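Local structure of Sex comb on midleg CG9495-PA (Drosophila melanogaster, 1PK3) at residues 7-12 / 23-28; 14-19 / 46-51; 53-58 / 68-73. The protein probably acts in transcriptional repression through a SAM domain that can assemble with polyhomeotic into a copolymer. The protein carries 1 engineered substitution. All blocks are in the same frame, centred on the assembly; numbering follows the deposited sequence.

Contact 1: residues 7-12 / 23-28; sequences NSHLRS and IQYIES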
loop_
_atom_site.group_PDB
_atom_site.type_symbol
_atom_site.label_atom_id
_atom_site.label_comp_id
_atom_site.label_asym_id
_atom_site.label_seq_id
_atom_site.Cartn_x
_atom_site.Cartn_y
_atom_site.Cartn_z
ATOM N N ASN A 7 -3.582 14.113 -4.622
ATOM C CA ASN A 7 -2.351 13.444 -5.028
ATOM C C ASN A 7 -1.215 13.901 -4.121
ATOM O O ASN A 7 -0.064 14.012 -4.548
ATOM C CB ASN A 7 -2.021 13.794 -6.479
ATOM C CG ASN A 7 -1.802 15.282 -6.681
ATOM O OD1 ASN A 7 -2.686 16.095 -6.405
ATOM N ND2 ASN A 7 -0.619 15.646 -7.162
ATOM N N SER A 8 -1.551 14.158 -2.861
ATOM C CA SER A 8 -0.582 14.623 -1.877
ATOM C C SER A 8 0.574 13.661 -1.621
ATOM O O SER A 8 1.636 14.084 -1.159
ATOM C CB SER A 8 -1.290 14.919 -0.553
ATOM O OG SER A 8 -1.921 13.758 -0.042
ATOM N N HIS A 9 0.380 12.377 -1.914
ATOM C CA HIS A 9 1.439 11.402 -1.678
ATOM C C HIS A 9 2.685 11.733 -2.487
ATOM O O HIS A 9 3.796 11.358 -2.113
ATOM C CB HIS A 9 0.972 9.977 -2.010
ATOM C CG HIS A 9 0.904 9.681 -3.477
ATOM N ND1 HIS A 9 -0.111 10.142 -4.286
ATOM C CD2 HIS A 9 1.726 8.962 -4.278
ATOM C CE1 HIS A 9 0.086 9.718 -5.522
ATOM N NE2 HIS A 9 1.193 8.999 -5.544
ATOM N N LEU A 10 2.498 12.446 -3.592
ATOM C CA LEU A 10 3.612 12.827 -4.451
ATOM C C LEU A 10 4.500 13.884 -3.801
ATOM O O LEU A 10 5.711 13.915 -4.028
ATOM C CB LEU A 10 3.087 13.366 -5.786
ATOM C CG LEU A 10 2.297 12.412 -6.687
ATOM C CD1 LEU A 10 1.781 13.177 -7.896
ATOM C CD2 LEU A 10 3.180 11.255 -7.126
ATOM N N ARG A 11 3.898 14.742 -2.984
ATOM C CA ARG A 11 4.633 15.817 -2.323
ATOM C C ARG A 11 5.054 15.510 -0.891
ATOM O O ARG A 11 5.212 16.422 -0.079
ATOM C CB ARG A 11 3.800 17.100 -2.338
ATOM C CG ARG A 11 3.520 17.643 -3.728
ATOM C CD ARG A 11 2.657 18.892 -3.665
ATOM N NE ARG A 11 1.321 18.616 -3.141
ATOM C CZ ARG A 11 0.427 17.839 -3.745
ATOM N NH1 ARG A 11 0.722 17.254 -4.898
ATOM N NH2 ARG A 11 -0.767 17.649 -3.199
ATOM N N SER A 12 5.239 14.232 -0.581
ATOM C CA SER A 12 5.650 13.837 0.761
ATOM C C SER A 12 6.404 12.513 0.743
ATOM O O SER A 12 6.176 11.670 -0.125
ATOM C CB SER A 12 4.427 13.724 1.675
ATOM O OG SER A 12 3.502 12.774 1.178
ATOM N N ILE A 23 -2.823 4.518 -0.168
ATOM C CA ILE A 23 -3.807 4.056 -1.136
ATOM C C ILE A 23 -3.626 4.825 -2.446
ATOM O O ILE A 23 -3.707 4.249 -3.532
ATOM C CB ILE A 23 -5.240 4.241 -0.578
ATOM C CG1 ILE A 23 -5.434 3.309 0.625
ATOM C CG2 ILE A 23 -6.283 3.945 -1.656
ATOM C CD1 ILE A 23 -6.735 3.512 1.381
ATOM N N GLN A 24 -3.372 6.127 -2.332
ATOM C CA GLN A 24 -3.147 6.970 -3.504
ATOM C C GLN A 24 -1.993 6.404 -4.322
ATOM O O GLN A 24 -2.086 6.269 -5.543
ATOM C CB GLN A 24 -2.791 8.395 -3.077
ATOM C CG GLN A 24 -3.973 9.319 -2.884
ATOM C CD GLN A 24 -3.558 10.678 -2.350
ATOM O OE1 GLN A 24 -2.525 11.224 -2.744
ATOM N NE2 GLN A 24 -4.368 11.236 -1.458
ATOM N N TYR A 25 -0.903 6.082 -3.634
ATOM C CA TYR A 25 0.283 5.535 -4.282
ATOM C C TYR A 25 -0.036 4.235 -5.015
ATOM O O TYR A 25 0.323 4.064 -6.181
ATOM C CB TYR A 25 1.382 5.284 -3.245
ATOM C CG TYR A 25 2.609 4.607 -3.809
ATOM C CD1 TYR A 25 3.355 5.207 -4.822
ATOM C CD2 TYR A 25 3.012 3.355 -3.348
ATOM C CE1 TYR A 25 4.473 4.574 -5.365
ATOM C CE2 TYR A 25 4.128 2.714 -3.885
ATOM C CZ TYR A 25 4.852 3.330 -4.894
ATOM O OH TYR A 25 5.950 2.698 -5.436
ATOM N N ILE A 26 -0.713 3.325 -4.324
ATOM C CA ILE A 26 -1.076 2.039 -4.902
ATOM C C ILE A 26 -1.996 2.197 -6.112
ATOM O O ILE A 26 -1.718 1.649 -7.179
ATOM C CB ILE A 26 -1.760 1.145 -3.851
ATOM C CG1 ILE A 26 -0.791 0.885 -2.697
ATOM C CG2 ILE A 26 -2.197 -0.174 -4.480
ATOM C CD1 ILE A 26 -1.428 0.214 -1.503
ATOM N N GLU A 27 -3.082 2.949 -5.944
ATOM C CA GLU A 27 -4.045 3.178 -7.023
ATOM C C GLU A 27 -3.398 3.735 -8.288
ATOM O O GLU A 27 -3.584 3.205 -9.384
ATOM C CB GLU A 27 -5.130 4.166 -6.585
ATOM C CG GLU A 27 -5.960 3.747 -5.397
ATOM C CD GLU A 27 -7.015 4.780 -5.047
ATOM O OE1 GLU A 27 -6.668 5.976 -4.918
ATOM O OE2 GLU A 27 -8.192 4.397 -4.893
ATOM N N SER A 28 -2.647 4.817 -8.127
ATOM C CA SER A 28 -1.999 5.475 -9.254
ATOM C C SER A 28 -0.937 4.650 -9.973
ATOM O O SER A 28 -0.651 4.900 -11.141
ATOM C CB SER A 28 -1.390 6.802 -8.800
ATOM O OG SER A 28 -0.395 6.599 -7.814
#
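The short 3-10 turn of residues 8-10, part of the chain leading to helix 19-29, is fastened to that helix where His9 meets Gln24. The carboxamide oxygen of Gln24 receives two hydrogen bonds from this one residue. The backbone N of His9 reaches Gln24 OE1 at 3.2 Å along a nearly straight N-H (168°), tilted somewhat from the carbonyl plane, while His9 ND1 reaches the same OE1 at 3.1 Å, lying in that plane on a lone pair. With chi1 at 76°, His9 CG sits between its own N and carbonyl carbon, which swings ND1 round to the acceptor used by the backbone. OE1 lies at the edge of the imidazole, whose plane stands 76° from that of the amide. Gln24 CB lies over the ND1 corner of the ring, 3.4 Å from His9 ND1, and from there the extended chain carries OE1 out to the ring edge.

Helix 19-29 is the first helix of the SAM bundle, and the imidazole lies against its backbone: the peptide link between Gln24 and Tyr25 underlies one face of the ring, while Leu10 CG covers the opposite face toward the rim. His9 CD2 approaches Tyr25 CA at 3.7 Å and also meets the edge of the phenol ring, near its plane. With alanine in place of His9 the backbone bond could remain, but Gln24 OE1 is likely to lose its second donor and the Gln24-Tyr25 peptide its cover. Beyond this pair, Ser8 OG is hydrogen-bonded to Glu21, and Tyr25 OH to the carbonyl of Leu75 on the C-terminal helix. Ser28 OG lies obliquely 3.7 Å from His9 NE2, without a hydrogen bond, and close to the helix carbonyls of Gln24 and Tyr25.

Contact 2: residues 14-19 / 46-51; sequences PIDWTI and DGKALL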
loop_
_atom_site.group_PDB
_atom_site.type_symbol
_atom_site.label_atom_id
_atom_site.label_comp_id
_atom_site.label_asym_id
_atom_site.label_seq_id
_atom_site.Cartn_x
_atom_site.Cartn_y
_atom_site.Cartn_z
ATOM N N PRO A 14 7.482 8.762 1.644
ATOM C CA PRO A 14 6.706 7.559 1.958
ATOM C C PRO A 14 6.519 7.340 3.459
ATOM O O PRO A 14 5.418 7.046 3.922
ATOM C CB PRO A 14 7.526 6.449 1.309
ATOM C CG PRO A 14 8.092 7.134 0.100
ATOM C CD PRO A 14 8.544 8.462 0.666
ATOM N N ILE A 15 7.600 7.502 4.213
ATOM C CA ILE A 15 7.567 7.304 5.657
ATOM C C ILE A 15 6.551 8.202 6.365
ATOM O O ILE A 15 6.113 7.894 7.474
ATOM C CB ILE A 15 8.967 7.535 6.275
ATOM C CG1 ILE A 15 9.003 6.988 7.703
ATOM C CG2 ILE A 15 9.303 9.022 6.272
ATOM C CD1 ILE A 15 10.369 7.078 8.357
ATOM N N ASP A 16 6.171 9.305 5.728
ATOM C CA ASP A 16 5.208 10.226 6.326
ATOM C C ASP A 16 3.806 10.105 5.732
ATOM O O ASP A 16 2.896 10.839 6.121
ATOM C CB ASP A 16 5.692 11.671 6.179
ATOM C CG ASP A 16 7.025 11.914 6.861
ATOM O OD1 ASP A 16 7.159 11.549 8.048
ATOM O OD2 ASP A 16 7.935 12.475 6.213
ATOM N N TRP A 17 3.623 9.180 4.795
ATOM C CA TRP A 17 2.315 9.003 4.171
ATOM C C TRP A 17 1.229 8.582 5.147
ATOM O O TRP A 17 1.475 7.800 6.067
ATOM C CB TRP A 17 2.369 7.946 3.062
ATOM C CG TRP A 17 3.059 8.368 1.808
ATOM C CD1 TRP A 17 3.330 9.645 1.399
ATOM C CD2 TRP A 17 3.535 7.503 0.769
ATOM N NE1 TRP A 17 3.949 9.626 0.169
ATOM C CE2 TRP A 17 4.087 8.327 -0.239
ATOM C CE3 TRP A 17 3.549 6.112 0.594
ATOM C CZ2 TRP A 17 4.648 7.801 -1.410
ATOM C CZ3 TRP A 17 4.108 5.590 -0.572
ATOM C CH2 TRP A 17 4.650 6.436 -1.557
ATOM N N THR A 18 0.026 9.102 4.931
ATOM C CA THR A 18 -1.121 8.734 5.749
ATOM C C THR A 18 -1.687 7.503 5.056
ATOM O O THR A 18 -1.214 7.122 3.984
ATOM C CB THR A 18 -2.218 9.810 5.729
ATOM O OG1 THR A 18 -2.731 9.942 4.395
ATOM C CG2 THR A 18 -1.667 11.147 6.202
ATOM N N ILE A 19 -2.695 6.883 5.655
ATOM C CA ILE A 19 -3.316 5.715 5.043
ATOM C C ILE A 19 -3.849 6.086 3.661
ATOM O O ILE A 19 -3.648 5.356 2.683
ATOM C CB ILE A 19 -4.486 5.192 5.902
ATOM C CG1 ILE A 19 -3.948 4.612 7.212
ATOM C CG2 ILE A 19 -5.284 4.153 5.122
ATOM C CD1 ILE A 19 -5.038 4.199 8.194
ATOM N N ASP A 46 -0.495 2.871 7.220
ATOM C CA ASP A 46 -0.049 4.184 6.785
ATOM C C ASP A 46 1.345 3.977 6.195
ATOM O O ASP A 46 1.771 2.834 5.998
ATOM C CB ASP A 46 -0.027 5.196 7.947
ATOM C CG ASP A 46 0.894 4.788 9.087
ATOM O OD1 ASP A 46 1.511 3.707 9.030
ATOM O OD2 ASP A 46 0.992 5.569 10.057
ATOM N N GLY A 47 2.045 5.066 5.902
ATOM C CA GLY A 47 3.374 4.960 5.324
ATOM C C GLY A 47 4.362 4.168 6.157
ATOM O O GLY A 47 5.047 3.282 5.646
ATOM N N LYS A 48 4.451 4.487 7.443
ATOM C CA LYS A 48 5.368 3.785 8.331
ATOM C C LYS A 48 5.091 2.285 8.342
ATOM O O LYS A 48 6.017 1.472 8.316
ATOM C CB LYS A 48 5.259 4.342 9.754
ATOM C CG LYS A 48 5.874 5.729 9.913
ATOM C CD LYS A 48 5.745 6.238 11.339
ATOM C CE LYS A 48 6.430 7.585 11.509
ATOM N NZ LYS A 48 5.850 8.623 10.614
ATOM N N ALA A 49 3.814 1.921 8.376
ATOM C CA ALA A 49 3.434 0.516 8.388
ATOM C C ALA A 49 3.755 -0.148 7.054
ATOM O O ALA A 49 4.224 -1.285 7.020
ATOM C CB ALA A 49 1.950 0.378 8.691
ATOM N N LEU A 50 3.495 0.565 5.962
ATOM C CA LEU A 50 3.743 0.044 4.619
ATOM C C LEU A 50 5.182 -0.425 4.447
ATOM O O LEU A 50 5.438 -1.457 3.826
ATOM C CB LEU A 50 3.434 1.114 3.561
ATOM C CG LEU A 50 3.601 0.704 2.090
ATOM C CD1 LEU A 50 2.516 -0.300 1.704
ATOM C CD2 LEU A 50 3.514 1.936 1.194
ATOM N N LEU A 51 6.118 0.338 5.002
ATOM C CA LEU A 51 7.533 0.012 4.892
ATOM C C LEU A 51 7.967 -1.182 5.740
ATOM O O LEU A 51 9.097 -1.651 5.615
ATOM C CB LEU A 51 8.375 1.240 5.252
ATOM C CG LEU A 51 8.084 2.497 4.424
ATOM C CD1 LEU A 51 8.982 3.637 4.881
ATOM C CD2 LEU A 51 8.302 2.207 2.948
HETATM O O HOH W 1 3.421 7.227 8.058
#
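Lys48 runs extended through its methylenes and then bends at chi4 (60°), a turn that delivers NZ to Ile15 O at 3.2 Å. With chi1 at -166°, the CG1 branch of Ile15 is turned away from its own amide and lies across the aliphatic part of the lysine, 4.0 Å from Lys48 CG. The contact joins the 3-10 turn and short linker that lead into helix 19-29, the first helix of the SAM bundle, to the capped N terminus of helix 47-50. Asp46 is the N-cap: its OD1 accepts from Ala49 N at 3.0 Å. The amide just after the cap residue, Gly47 N, donates across the contact to Trp17 O at 2.8 Å from well above the carbonyl plane. Thr18 in turn caps helix 19-29, so two helix starts lie side by side here.

Pro14 O meets Gly47 CA at 3.2 Å in a CA-H...O contact. This oxygen fills the direction a CB would take, so the absence of a side chain lets the two backbones approach. A water occupies the neighbouring polar corner, donating to both Ile15 O and Trp17 O and accepting from Lys48 N, which lies 3.0 Å from the water oxygen. Ile15 O is thus reached by the ammonium as well as by the water. The carboxylate of Asp16 lies near the same ammonium but beyond salt-bridge distance.

Leu51 CD1 rests against the CA and CB of Ile15, and Pro14 CA covers one face of the Trp17 indole. At the indole edge, close to the ring plane, Leu50 CD2 touches Trp17 CZ3 at 4.1 Å.

Contact 3: residues 53-58 / 68-73; sequences LNSEMM and PALKIC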
loop_
_atom_site.group_PDB
_atom_site.type_symbol
_atom_site.label_atom_id
_atom_site.label_comp_id
_atom_site.label_asym_id
_atom_site.label_seq_id
_atom_site.Cartn_x
_atom_site.Cartn_y
_atom_site.Cartn_z
ATOM N N LEU A 53 5.747 -3.886 6.031
ATOM C CA LEU A 53 4.936 -4.964 5.485
ATOM C C LEU A 53 5.704 -5.901 4.544
ATOM O O LEU A 53 6.651 -5.486 3.871
ATOM C CB LEU A 53 3.761 -4.325 4.732
ATOM C CG LEU A 53 2.444 -5.045 4.469
ATOM C CD1 LEU A 53 1.798 -5.452 5.786
ATOM C CD2 LEU A 53 1.528 -4.109 3.686
ATOM N N ASN A 54 5.316 -7.175 4.529
ATOM C CA ASN A 54 5.909 -8.139 3.604
ATOM C C ASN A 54 4.775 -9.021 3.083
ATOM O O ASN A 54 3.660 -8.988 3.617
ATOM C CB ASN A 54 7.038 -8.978 4.247
ATOM C CG ASN A 54 6.561 -9.900 5.353
ATOM O OD1 ASN A 54 5.428 -10.368 5.353
ATOM N ND2 ASN A 54 7.453 -10.188 6.297
ATOM N N SER A 55 5.046 -9.783 2.030
ATOM C CA SER A 55 4.029 -10.635 1.424
ATOM C C SER A 55 3.351 -11.614 2.363
ATOM O O SER A 55 2.132 -11.780 2.312
ATOM C CB SER A 55 4.626 -11.402 0.241
ATOM O OG SER A 55 5.040 -10.490 -0.760
ATOM N N GLU A 56 4.128 -12.276 3.213
ATOM C CA GLU A 56 3.541 -13.244 4.130
ATOM C C GLU A 56 2.517 -12.597 5.061
ATOM O O GLU A 56 1.459 -13.174 5.326
ATOM C CB GLU A 56 4.633 -13.946 4.938
ATOM C CG GLU A 56 4.088 -14.949 5.939
ATOM C CD GLU A 56 5.144 -15.919 6.427
ATOM O OE1 GLU A 56 6.279 -15.476 6.698
ATOM O OE2 GLU A 56 4.832 -17.123 6.548
ATOM N N MET A 57 2.827 -11.400 5.549
ATOM C CA MET A 57 1.917 -10.676 6.436
ATOM C C MET A 57 0.626 -10.325 5.713
ATOM O O MET A 57 -0.469 -10.479 6.257
ATOM C CB MET A 57 2.548 -9.369 6.907
ATOM C CG MET A 57 3.717 -9.507 7.832
ATOM S SD MET A 57 4.403 -7.869 8.124
ATOM C CE MET A 57 5.917 -8.316 8.980
ATOM N N MET A 58 0.764 -9.822 4.491
ATOM C CA MET A 58 -0.397 -9.435 3.701
ATOM C C MET A 58 -1.330 -10.612 3.480
ATOM O O MET A 58 -2.551 -10.462 3.533
ATOM C CB MET A 58 0.039 -8.860 2.353
ATOM C CG MET A 58 0.753 -7.521 2.466
ATOM S SD MET A 58 0.958 -6.705 0.873
ATOM C CE MET A 58 2.676 -7.047 0.560
ATOM N N PRO A 68 -1.691 -10.485 -5.710
ATOM C CA PRO A 68 -1.813 -9.097 -5.258
ATOM C C PRO A 68 -0.737 -8.734 -4.237
ATOM O O PRO A 68 -0.172 -7.639 -4.281
ATOM C CB PRO A 68 -3.219 -9.056 -4.665
ATOM C CG PRO A 68 -3.962 -10.013 -5.533
ATOM C CD PRO A 68 -2.994 -11.171 -5.640
ATOM N N ALA A 69 -0.451 -9.656 -3.318
ATOM C CA ALA A 69 0.566 -9.413 -2.298
ATOM C C ALA A 69 1.932 -9.171 -2.939
ATOM O O ALA A 69 2.667 -8.283 -2.522
ATOM C CB ALA A 69 0.640 -10.588 -1.333
ATOM N N LEU A 70 2.270 -9.963 -3.955
ATOM C CA LEU A 70 3.552 -9.797 -4.637
ATOM C C LEU A 70 3.597 -8.477 -5.397
ATOM O O LEU A 70 4.631 -7.812 -5.440
ATOM C CB LEU A 70 3.804 -10.958 -5.608
ATOM C CG LEU A 70 4.055 -12.338 -4.987
ATOM C CD1 LEU A 70 4.223 -13.381 -6.092
ATOM C CD2 LEU A 70 5.300 -12.290 -4.113
ATOM N N LYS A 71 2.474 -8.104 -6.002
ATOM C CA LYS A 71 2.395 -6.856 -6.755
ATOM C C LYS A 71 2.521 -5.653 -5.819
ATOM O O LYS A 71 3.176 -4.664 -6.150
ATOM C CB LYS A 71 1.084 -6.813 -7.541
ATOM C CG LYS A 71 1.059 -7.830 -8.683
ATOM C CD LYS A 71 -0.348 -8.119 -9.187
ATOM C CE LYS A 71 -0.995 -6.903 -9.814
ATOM N NZ LYS A 71 -2.345 -7.250 -10.346
ATOM N N ILE A 72 1.902 -5.740 -4.646
ATOM C CA ILE A 72 1.998 -4.651 -3.679
ATOM C C ILE A 72 3.438 -4.572 -3.179
ATOM O O ILE A 72 4.015 -3.488 -3.072
ATOM C CB ILE A 72 1.042 -4.879 -2.483
ATOM C CG1 ILE A 72 -0.406 -4.772 -2.963
ATOM C CG2 ILE A 72 1.320 -3.857 -1.381
ATOM C CD1 ILE A 72 -1.441 -5.261 -1.961
ATOM N N CYS A 73 4.014 -5.733 -2.885
ATOM C CA CYS A 73 5.388 -5.818 -2.403
ATOM C C CYS A 73 6.327 -5.142 -3.400
ATOM O O CYS A 73 7.263 -4.435 -3.014
ATOM C CB CYS A 73 5.781 -7.289 -2.216
ATOM S SG CYS A 73 7.487 -7.578 -1.682
#
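Asn54 OD1 takes Met57 N at 2.8 Å almost along the carbonyl direction, an N-cap that starts helix 55-62 right where Ser55 points its side chain at the partner helix. Ser55 OG touches Cys73 CB at 3.6 Å and Leu70 CD2 at a similar distance. The contact packs the start of helix 55-62 against the long C-terminal helix 66-78 of the SAM bundle.

On that helix, Ala69 O accepts one hydrogen bond, the helical one from Cys73 N at 2.9 Å. Two groups of residues 53-58 approach the same oxygen without bonding to it: the methyl CE of Met58, which comes within 3.3 Å of Ala69 O, and, farther off, Ser55 OG. Met58 owes this reach to its last torsion: the chain is extended as far as SD and then bends at chi3 (-103°), laying CE beside Ala69 O and the CB of Cys73. Its sulfur rests at the branch point of Ile72, with Met58 SD 3.7 Å from Ile72 CG2, and Met58 CB lies 4.1 Å from Ala69 CB. Leu64, from the connection between the two helices, touches both Met58 and Ile72 and extends this apolar patch. A beta-mercaptoethanol, probably from the crystallisation liquor, lies about 3 Å from the Cys73 side chain.

No hydrogen bond passes between the segments; bonds such as Cys73 N to Ala69 O and the Asn54 cap stay within one segment or the other, so the join between the two helices rests on shape and on the flexible apolar end of Met58.

From the N terminus, contact 1 closes a short loop by folding residues 7-12 back onto helix 19-29. Contact 2 crosses it: residues 14-19 lie between the two segments of contact 1, yet their partner, 46-51, comes after both, so it closes a long loop that carries helices 19-29 and 37-42, joining the chain before the first of them to helix 47-50. The two contacts also touch through Trp17, whose NE1 bonds to His9 O and whose ring meets that of Tyr25. Contact 3 follows in series, closing the turn between helices 55-62 and 66-78. It lies across the centre of the chain from contact 1, about 18 Å between centres, and adjoins contact 2 only along the sequence.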